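Local coordinates for ammonium transporter (Kuenenia stuttgartiensis, PDB 6EU6), which probably senses ammonium at the cell membrane through an Amt-type ammonium-transporter fold and passes the signal to a linked histidine kinase, at residues Y94-F99 with S227-S232; P137-W142 with G166-H171; V61-M66 with F98-F103. One frame throughout, in Å; residues are numbered along the deposited sequence.

Interaction 1 (Y94-F99 with S227-S232); sequences YSFFFF and SLLRVS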
loop_
_atom_site.group_PDB
_atom_site.type_symbol
_atom_site.label_atom_id
_atom_site.label_comp_id
_atom_site.label_asym_id
_atom_site.label_seq_id
_atom_site.Cartn_x
_atom_site.Cartn_y
_atom_site.Cartn_z
ATOM N N TYR A 94 13.288 -0.479 20.111
ATOM C CA TYR A 94 12.125 -1.131 19.553
ATOM C C TYR A 94 11.997 -1.009 18.047
ATOM O O TYR A 94 11.544 -1.913 17.431
ATOM C CB TYR A 94 10.864 -0.635 20.216
ATOM C CG TYR A 94 10.868 -0.891 21.667
ATOM C CD1 TYR A 94 10.652 -2.141 22.146
ATOM C CD2 TYR A 94 11.160 0.105 22.547
ATOM C CE1 TYR A 94 10.681 -2.391 23.482
ATOM C CE2 TYR A 94 11.185 -0.131 23.886
ATOM C CZ TYR A 94 10.955 -1.384 24.338
ATOM O OH TYR A 94 10.981 -1.624 25.657
ATOM N N SER A 95 12.397 0.118 17.495
ATOM C CA SER A 95 12.334 0.332 16.069
ATOM C C SER A 95 13.221 -0.682 15.357
ATOM O O SER A 95 12.810 -1.308 14.439
ATOM C CB SER A 95 12.704 1.764 15.753
ATOM O OG SER A 95 11.873 2.617 16.487
ATOM N N PHE A 96 14.447 -0.809 15.825
ATOM C CA PHE A 96 15.386 -1.798 15.310
ATOM C C PHE A 96 14.782 -3.176 15.455
ATOM O O PHE A 96 14.867 -4.007 14.564
ATOM C CB PHE A 96 16.672 -1.743 16.093
ATOM C CG PHE A 96 17.696 -2.701 15.608
ATOM C CD1 PHE A 96 18.507 -2.395 14.516
ATOM C CD2 PHE A 96 17.844 -3.923 16.222
ATOM C CE1 PHE A 96 19.485 -3.305 14.099
ATOM C CE2 PHE A 96 18.798 -4.850 15.797
ATOM C CZ PHE A 96 19.638 -4.530 14.747
ATOM N N PHE A 97 14.223 -3.464 16.626
ATOM C CA PHE A 97 13.660 -4.770 16.896
ATOM C C PHE A 97 12.531 -5.124 15.883
ATOM O O PHE A 97 12.513 -6.237 15.334
ATOM C CB PHE A 97 13.098 -4.797 18.298
ATOM C CG PHE A 97 12.757 -6.148 18.782
ATOM C CD1 PHE A 97 11.529 -6.699 18.552
ATOM C CD2 PHE A 97 13.656 -6.846 19.572
ATOM C CE1 PHE A 97 11.197 -7.955 19.016
ATOM C CE2 PHE A 97 13.308 -8.079 20.080
ATOM C CZ PHE A 97 12.081 -8.655 19.770
ATOM N N PHE A 98 11.653 -4.156 15.597
ATOM C CA PHE A 98 10.548 -4.455 14.731
ATOM C C PHE A 98 11.016 -4.608 13.290
ATOM O O PHE A 98 10.511 -5.475 12.564
ATOM C CB PHE A 98 9.456 -3.382 14.837
ATOM C CG PHE A 98 8.234 -3.704 14.012
ATOM C CD1 PHE A 98 7.560 -4.923 14.161
ATOM C CD2 PHE A 98 7.825 -2.859 13.008
ATOM C CE1 PHE A 98 6.493 -5.275 13.347
ATOM C CE2 PHE A 98 6.739 -3.197 12.197
ATOM C CZ PHE A 98 6.068 -4.395 12.374
ATOM N N PHE A 99 11.926 -3.731 12.889
ATOM C CA PHE A 99 12.609 -3.834 11.601
ATOM C C PHE A 99 13.218 -5.211 11.362
ATOM O O PHE A 99 12.950 -5.865 10.349
ATOM C CB PHE A 99 13.620 -2.719 11.472
ATOM C CG PHE A 99 14.230 -2.584 10.076
ATOM C CD1 PHE A 99 13.544 -1.974 9.053
ATOM C CD2 PHE A 99 15.480 -3.069 9.808
ATOM C CE1 PHE A 99 14.133 -1.832 7.754
ATOM C CE2 PHE A 99 16.070 -2.915 8.546
ATOM C CZ PHE A 99 15.373 -2.319 7.496
ATOM N N SER A 227 17.720 -0.110 5.809
ATOM C CA SER A 227 18.933 -0.800 6.303
ATOM C C SER A 227 20.109 0.159 6.577
ATOM O O SER A 227 21.100 -0.248 7.181
ATOM C CB SER A 227 19.338 -1.997 5.438
ATOM O OG SER A 227 18.393 -3.078 5.526
ATOM N N LEU A 228 20.037 1.399 6.095
ATOM C CA LEU A 228 20.932 2.463 6.557
ATOM C C LEU A 228 20.840 2.652 8.069
ATOM O O LEU A 228 21.787 3.090 8.726
ATOM C CB LEU A 228 20.598 3.776 5.868
ATOM C CG LEU A 228 20.898 3.808 4.377
ATOM C CD1 LEU A 228 20.439 5.111 3.753
ATOM C CD2 LEU A 228 22.382 3.629 4.105
ATOM N N LEU A 229 19.690 2.316 8.643
ATOM C CA LEU A 229 19.444 2.494 10.066
ATOM C C LEU A 229 19.547 3.956 10.524
ATOM O O LEU A 229 19.619 4.215 11.671
ATOM C CB LEU A 229 20.323 1.563 10.892
ATOM C CG LEU A 229 20.073 0.106 10.622
ATOM C CD1 LEU A 229 21.036 -0.759 11.423
ATOM C CD2 LEU A 229 18.638 -0.302 10.899
ATOM N N ARG A 230 19.505 4.898 9.586
ATOM C CA ARG A 230 19.616 6.318 9.907
ATOM C C ARG A 230 19.223 7.080 8.655
ATOM O O ARG A 230 19.213 6.518 7.565
ATOM C CB ARG A 230 21.034 6.726 10.326
ATOM C CG ARG A 230 21.995 6.920 9.163
ATOM C CD ARG A 230 23.342 7.438 9.652
ATOM N NE ARG A 230 23.136 7.997 10.968
ATOM C CZ ARG A 230 22.747 9.250 11.203
ATOM N NH1 ARG A 230 22.581 10.128 10.184
ATOM N NH2 ARG A 230 22.549 9.605 12.461
ATOM N N VAL A 231 18.882 8.348 8.813
ATOM C CA VAL A 231 18.540 9.152 7.668
ATOM C C VAL A 231 19.723 9.957 7.307
ATOM O O VAL A 231 20.237 10.662 8.136
ATOM C CB VAL A 231 17.398 10.125 8.009
ATOM C CG1 VAL A 231 16.983 10.876 6.769
ATOM C CG2 VAL A 231 16.220 9.383 8.641
ATOM N N SER A 232 20.148 9.865 6.061
ATOM C CA SER A 232 21.187 10.747 5.476
ATOM C C SER A 232 20.793 10.952 4.030
ATOM O O SER A 232 19.887 10.316 3.513
ATOM C CB SER A 232 22.591 10.139 5.514
ATOM O OG SER A 232 22.650 8.773 5.111
#
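Leu229, with Ser227 two residues before it, meets Phe96 and Phe99 where the end of one membrane helix of the Amt fold packs on the side of another. Residues 94-99 belong to helix 93-114, while 227-232 form the loop after helix 206-226. Leu229 is the first residue to leave helical geometry and takes a positive phi of 60°, which turns the chain out of the helix.

The apolar part sets both methyls of Leu229 along the Phe96 ring. Leu229 CD1 lies 4.0 Å from Phe96 CE1, at the ring edge and near its plane, and Leu229 CD2 lies 4.2 Å from Phe96 CD1. The same CD2 also reaches Phe99 CD2, at 4.3 Å, approaching that ring obliquely. A branched leucine suits this place because its fork can follow one ring while one branch touches a second. With CG anti to the backbone N (chi1 -179°), the ring of Phe96 swings out so that its end comes nearer the loop than its backbone does. The Phe96 ring also stacks on Phe148 and meets Phe67 edge-to-face.

Phe99 makes van der Waals contact with the polar atoms of Ser227. Ser227 N approaches the ring obliquely, 3.6 Å from Phe99 CZ. A serine fits here: it is small, and its hydroxyl is already bonded to Phe223 O in the preceding helical turn. A bound MES, probably from the crystallisation liquor, also comes close to this side chain. Ser227 OG lies in the plane of the Phe99 ring, at its edge, 3.7 Å from CZ.

Interaction 2 (P137-W142 with G166-H171); sequences PIFGHW and GATVVH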
loop_
_atom_site.group_PDB
_atom_site.type_symbol
_atom_site.label_atom_id
_atom_site.label_comp_id
_atom_site.label_asym_id
_atom_site.label_seq_id
_atom_site.Cartn_x
_atom_site.Cartn_y
_atom_site.Cartn_z
ATOM N N PRO A 137 18.041 -16.876 12.592
ATOM C CA PRO A 137 18.728 -16.011 13.514
ATOM C C PRO A 137 20.209 -16.444 13.870
ATOM O O PRO A 137 21.023 -15.596 14.165
ATOM C CB PRO A 137 17.859 -16.074 14.791
ATOM C CG PRO A 137 17.226 -17.425 14.735
ATOM C CD PRO A 137 17.034 -17.729 13.243
ATOM N N ILE A 138 20.529 -17.724 13.797
ATOM C CA ILE A 138 21.923 -18.139 14.068
ATOM C C ILE A 138 22.862 -17.723 12.933
ATOM O O ILE A 138 23.867 -17.070 13.178
ATOM C CB ILE A 138 22.008 -19.655 14.360
ATOM C CG1 ILE A 138 21.346 -19.924 15.700
ATOM C CG2 ILE A 138 23.475 -20.108 14.376
ATOM C CD1 ILE A 138 21.000 -21.382 15.978
ATOM N N PHE A 139 22.496 -18.011 11.687
ATOM C CA PHE A 139 23.223 -17.380 10.555
ATOM C C PHE A 139 23.249 -15.871 10.630
ATOM O O PHE A 139 24.266 -15.247 10.363
ATOM C CB PHE A 139 22.745 -17.848 9.163
ATOM C CG PHE A 139 23.627 -17.368 8.045
ATOM C CD1 PHE A 139 23.424 -16.104 7.461
ATOM C CD2 PHE A 139 24.718 -18.116 7.611
ATOM C CE1 PHE A 139 24.289 -15.630 6.450
ATOM C CE2 PHE A 139 25.599 -17.629 6.603
ATOM C CZ PHE A 139 25.357 -16.397 6.018
ATOM N N GLY A 140 22.159 -15.277 11.071
ATOM C CA GLY A 140 22.115 -13.845 11.189
ATOM C C GLY A 140 23.132 -13.333 12.195
ATOM O O GLY A 140 23.664 -12.249 12.037
ATOM N N HIS A 141 23.303 -14.087 13.271
ATOM C CA HIS A 141 24.326 -13.728 14.279
ATOM C C HIS A 141 25.723 -13.747 13.614
ATOM O O HIS A 141 26.511 -12.805 13.752
ATOM C CB HIS A 141 24.298 -14.674 15.448
ATOM C CG HIS A 141 25.175 -14.237 16.567
ATOM N ND1 HIS A 141 24.804 -13.243 17.446
ATOM C CD2 HIS A 141 26.431 -14.622 16.931
ATOM C CE1 HIS A 141 25.770 -13.060 18.333
ATOM N NE2 HIS A 141 26.762 -13.888 18.046
ATOM N N TRP A 142 25.970 -14.775 12.822
ATOM C CA TRP A 142 27.291 -14.925 12.195
ATOM C C TRP A 142 27.622 -13.737 11.338
ATOM O O TRP A 142 28.786 -13.290 11.315
ATOM C CB TRP A 142 27.384 -16.208 11.400
ATOM C CG TRP A 142 27.149 -17.430 12.189
ATOM C CD1 TRP A 142 27.074 -17.529 13.568
ATOM C CD2 TRP A 142 26.913 -18.739 11.687
ATOM N NE1 TRP A 142 26.780 -18.834 13.927
ATOM C CE2 TRP A 142 26.701 -19.582 12.782
ATOM C CE3 TRP A 142 26.840 -19.281 10.411
ATOM C CZ2 TRP A 142 26.410 -20.923 12.630
ATOM C CZ3 TRP A 142 26.584 -20.590 10.285
ATOM C CH2 TRP A 142 26.358 -21.390 11.370
ATOM N N GLY A 166 20.552 -8.085 3.306
ATOM C CA GLY A 166 20.164 -9.466 3.463
ATOM C C GLY A 166 19.959 -10.290 2.213
ATOM O O GLY A 166 19.077 -11.184 2.168
ATOM N N ALA A 167 20.757 -10.036 1.188
ATOM C CA ALA A 167 20.682 -10.898 0.035
ATOM C C ALA A 167 20.896 -12.392 0.406
ATOM O O ALA A 167 20.200 -13.300 -0.106
ATOM C CB ALA A 167 21.696 -10.476 -1.021
ATOM N N THR A 168 21.868 -12.610 1.289
ATOM C CA THR A 168 22.161 -13.907 1.833
ATOM C C THR A 168 21.370 -14.123 3.134
ATOM O O THR A 168 20.668 -15.115 3.273
ATOM C CB THR A 168 23.700 -14.084 2.078
ATOM O OG1 THR A 168 24.383 -14.119 0.808
ATOM C CG2 THR A 168 23.949 -15.376 2.731
ATOM N N VAL A 169 21.452 -13.189 4.046
ATOM C CA VAL A 169 20.927 -13.385 5.402
ATOM C C VAL A 169 19.398 -13.635 5.374
ATOM O O VAL A 169 18.889 -14.518 6.078
ATOM C CB VAL A 169 21.263 -12.182 6.264
ATOM C CG1 VAL A 169 20.604 -12.290 7.673
ATOM C CG2 VAL A 169 22.764 -12.118 6.481
ATOM N N VAL A 170 18.684 -12.882 4.540
ATOM C CA VAL A 170 17.261 -13.088 4.337
ATOM C C VAL A 170 16.980 -14.040 3.162
ATOM O O VAL A 170 16.343 -15.074 3.307
ATOM C CB VAL A 170 16.549 -11.730 4.185
ATOM C CG1 VAL A 170 15.050 -11.922 3.864
ATOM C CG2 VAL A 170 16.659 -10.956 5.525
ATOM N N HIS A 171 17.405 -13.665 1.962
ATOM C CA HIS A 171 16.865 -14.236 0.785
ATOM C C HIS A 171 17.474 -15.601 0.492
ATOM O O HIS A 171 16.772 -16.567 0.294
ATOM C CB HIS A 171 17.061 -13.194 -0.322
ATOM C CG HIS A 171 16.140 -12.021 -0.129
ATOM N ND1 HIS A 171 14.773 -12.124 -0.237
ATOM C CD2 HIS A 171 16.397 -10.733 0.164
ATOM C CE1 HIS A 171 14.226 -10.950 -0.017
ATOM N NE2 HIS A 171 15.186 -10.098 0.273
#
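The ring of Phe139 turns its edge to Val169 and receives Thr168 at a slant. Val169 CG2 lies in the plane of that ring, 3.8 Å from CE1, whereas Thr168 CG2 approaches obliquely, 3.7 Å from CZ. Two other flat groups have a face occupied from within their own segment: Ile138 O lies 3.2 Å above the Trp142 ring, towards its rim, and Val170 CG1 lies over the centre of the His171 ring.

Phe139 reaches across because its CG is anti to the backbone N (chi1 -171°). Cutting Phe139 back to alanine is likely to leave the methyls of Thr168 and Val169 without their aromatic partner and to open a gap between the two helices and Ala367 of helix 353-385, which also touches the ring. Threonine offers both a methyl for the ring and a hydroxyl that is hydrogen-bonded to Thr334 OG1.

With no side chain at Gly140, its CA itself touches Val169 CG1, at 4.1 Å, and the CA atoms of the two residues lie 5.9 Å apart. The short helical segments run nearly antiparallel, at 167°, with their axes 9.7 Å apart.

Helix 167-185 starts with a wide pi-type turn in which Gly166 O accepts from both Val170 N and His171 N. At the backbone angles of Gly166 a CB would be jammed against the preceding carbonyl O and would also clash with Val170 CG2, so glycine is called for. The carboxylate of Asp163 bonds four successive backbone N atoms from Gly166 to Val169. This capped start leads to His171, whose ND1 is hydrogen-bonded to ND1 of His326, probably the twin-histidine pair of Amt pores.

Interaction 3 (V61-M66 with F98-F103); sequences VGFGFM and FFQMVF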
loop_
_atom_site.group_PDB
_atom_site.type_symbol
_atom_site.label_atom_id
_atom_site.label_comp_id
_atom_site.label_asym_id
_atom_site.label_seq_id
_atom_site.Cartn_x
_atom_site.Cartn_y
_atom_site.Cartn_z
ATOM N N VAL A 61 12.504 -15.940 20.801
ATOM C CA VAL A 61 13.899 -16.401 20.741
ATOM C C VAL A 61 14.763 -15.900 19.623
ATOM O O VAL A 61 16.000 -15.674 19.810
ATOM C CB VAL A 61 13.993 -17.930 20.826
ATOM C CG1 VAL A 61 13.199 -18.418 22.007
ATOM C CG2 VAL A 61 13.477 -18.575 19.601
ATOM N N GLY A 62 14.164 -15.682 18.459
ATOM C CA GLY A 62 15.001 -15.359 17.292
ATOM C C GLY A 62 15.861 -14.127 17.445
ATOM O O GLY A 62 17.049 -14.126 17.124
ATOM N N PHE A 63 15.262 -13.024 17.899
ATOM C CA PHE A 63 16.000 -11.809 18.021
ATOM C C PHE A 63 17.202 -12.030 18.980
ATOM O O PHE A 63 18.291 -11.500 18.742
ATOM C CB PHE A 63 15.132 -10.667 18.506
ATOM C CG PHE A 63 15.852 -9.338 18.564
ATOM C CD1 PHE A 63 15.897 -8.497 17.438
ATOM C CD2 PHE A 63 16.508 -8.907 19.735
ATOM C CE1 PHE A 63 16.557 -7.297 17.471
ATOM C CE2 PHE A 63 17.219 -7.739 19.753
ATOM C CZ PHE A 63 17.235 -6.895 18.636
ATOM N N GLY A 64 16.993 -12.772 20.066
ATOM C CA GLY A 64 18.072 -12.953 21.031
ATOM C C GLY A 64 19.228 -13.753 20.451
ATOM O O GLY A 64 20.367 -13.329 20.513
ATOM N N PHE A 65 18.903 -14.855 19.803
ATOM C CA PHE A 65 19.915 -15.668 19.147
ATOM C C PHE A 65 20.701 -14.863 18.133
ATOM O O PHE A 65 21.911 -15.078 17.962
ATOM C CB PHE A 65 19.316 -16.856 18.430
ATOM C CG PHE A 65 18.882 -17.992 19.315
ATOM C CD1 PHE A 65 19.310 -18.133 20.631
ATOM C CD2 PHE A 65 18.066 -18.982 18.798
ATOM C CE1 PHE A 65 18.894 -19.208 21.425
ATOM C CE2 PHE A 65 17.701 -20.095 19.561
ATOM C CZ PHE A 65 18.107 -20.213 20.909
ATOM N N MET A 66 20.022 -13.955 17.432
ATOM C CA MET A 66 20.616 -13.232 16.328
ATOM C C MET A 66 21.472 -12.029 16.796
ATOM O O MET A 66 22.561 -11.783 16.294
ATOM C CB MET A 66 19.502 -12.693 15.413
ATOM C CG MET A 66 20.045 -12.056 14.121
ATOM S SD MET A 66 18.736 -12.191 12.832
ATOM C CE MET A 66 19.503 -11.268 11.462
ATOM N N PHE A 98 11.653 -4.156 15.597
ATOM C CA PHE A 98 10.548 -4.455 14.731
ATOM C C PHE A 98 11.016 -4.608 13.290
ATOM O O PHE A 98 10.511 -5.475 12.564
ATOM C CB PHE A 98 9.456 -3.382 14.837
ATOM C CG PHE A 98 8.234 -3.704 14.012
ATOM C CD1 PHE A 98 7.560 -4.923 14.161
ATOM C CD2 PHE A 98 7.825 -2.859 13.008
ATOM C CE1 PHE A 98 6.493 -5.275 13.347
ATOM C CE2 PHE A 98 6.739 -3.197 12.197
ATOM C CZ PHE A 98 6.068 -4.395 12.374
ATOM N N PHE A 99 11.926 -3.731 12.889
ATOM C CA PHE A 99 12.609 -3.834 11.601
ATOM C C PHE A 99 13.218 -5.211 11.362
ATOM O O PHE A 99 12.950 -5.865 10.349
ATOM C CB PHE A 99 13.620 -2.719 11.472
ATOM C CG PHE A 99 14.230 -2.584 10.076
ATOM C CD1 PHE A 99 13.544 -1.974 9.053
ATOM C CD2 PHE A 99 15.480 -3.069 9.808
ATOM C CE1 PHE A 99 14.133 -1.832 7.754
ATOM C CE2 PHE A 99 16.070 -2.915 8.546
ATOM C CZ PHE A 99 15.373 -2.319 7.496
ATOM N N GLN A 100 13.903 -5.727 12.360
ATOM C CA GLN A 100 14.511 -7.016 12.190
ATOM C C GLN A 100 13.429 -8.099 12.261
ATOM O O GLN A 100 13.590 -9.111 11.645
ATOM C CB GLN A 100 15.596 -7.257 13.254
ATOM C CG GLN A 100 16.789 -6.296 13.193
ATOM C CD GLN A 100 17.566 -6.447 11.878
ATOM O OE1 GLN A 100 17.575 -7.493 11.285
ATOM N NE2 GLN A 100 18.164 -5.365 11.406
ATOM N N MET A 101 12.317 -7.898 13.003
ATOM C CA MET A 101 11.251 -8.879 12.991
ATOM C C MET A 101 10.658 -9.056 11.594
ATOM O O MET A 101 10.404 -10.172 11.153
ATOM C CB MET A 101 10.131 -8.498 13.998
ATOM C CG MET A 101 8.982 -9.479 14.056
ATOM S SD MET A 101 7.738 -8.938 15.278
ATOM C CE MET A 101 8.678 -9.419 16.713
ATOM N N VAL A 102 10.387 -7.938 10.914
ATOM C CA VAL A 102 9.796 -8.080 9.599
ATOM C C VAL A 102 10.824 -8.669 8.585
ATOM O O VAL A 102 10.439 -9.320 7.624
ATOM C CB VAL A 102 9.107 -6.785 9.104
ATOM C CG1 VAL A 102 7.955 -6.427 10.050
ATOM C CG2 VAL A 102 10.046 -5.615 8.985
ATOM N N PHE A 103 12.122 -8.392 8.761
ATOM C CA PHE A 103 13.149 -9.180 8.023
ATOM C C PHE A 103 12.999 -10.694 8.221
ATOM O O PHE A 103 13.004 -11.472 7.276
ATOM C CB PHE A 103 14.564 -8.671 8.392
ATOM C CG PHE A 103 15.032 -7.512 7.567
ATOM C CD1 PHE A 103 14.159 -6.514 7.188
ATOM C CD2 PHE A 103 16.355 -7.387 7.234
ATOM C CE1 PHE A 103 14.581 -5.448 6.428
ATOM C CE2 PHE A 103 16.771 -6.352 6.415
ATOM C CZ PHE A 103 15.896 -5.367 6.041
#
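Helix 40-67 and helix 93-114 come nearest at Phe63 and Met101, whose CA atoms are 7.5 Å apart, yet on the second helix the contact itself is made by the neighbouring Gln100. Both segments are helical, as the bonds from Phe65 N to Val61 O and from Val102 N to Phe98 O attest. Phe63 and Met66, one turn apart, are the residues that face Gln100.

Phe63 extends its ring with CG anti to the backbone N (chi1 -176°), and the edge atom CE1 comes to 4.3 Å from Gln100 CB. The aliphatic root of the glutamine thus meets the rim of the ring, near its plane. Phe63 also meets the rings of Phe97 and Phe67, so its broad apolar surface suits a site between aromatic neighbours. Met66 stretches its unbranched chain almost straight towards the other helix, bringing its terminal CE to 4.2 Å from Gln100 OE1. A long, flexible methionine can cross where a shorter side chain would stop early, and on the way it packs against Tyr136, Pro137 and Trp144 of helix 121-144.

Gln100 is bent, its first two torsions being close to -60°, which holds its amide beside the helix, where NE2 comes to the edge of the Phe99 ring, in its plane. On the same helix, the Phe103 and Phe99 rings meet at about 40°, offset toward the rim. Phe103 also stacks on Phe223, a pair that probably corresponds to the phenylalanine gate of Amt channels.

Across the interface the glutamine is therefore held by van der Waals contact alone, while its NE2 makes a weak hydrogen bond to O1 of a bound MES, probably from the crystallisation liquor.

In the fold
Interactions 1 and 3 share helix 93-114 and its residues Phe98 and Phe99, and their centres are 12 Å apart. They touch where Phe96 CE2 lies 3.7 Å from Phe63 CE1 and where Ser227 OG lies 3.4 Å from Phe103 CZ. The side chains of Ser227 and Gln100 are each about 3 Å from a bound MES, probably from the crystallisation liquor, though such molecules often mark pockets. Interaction 2, centred 11 Å from interaction 3, joins it through His141 ND1, 2.9 Å from Met66 O, probably a hydrogen bond. Interactions 1 and 2 do not touch: their nearest atoms are about 6 Å apart.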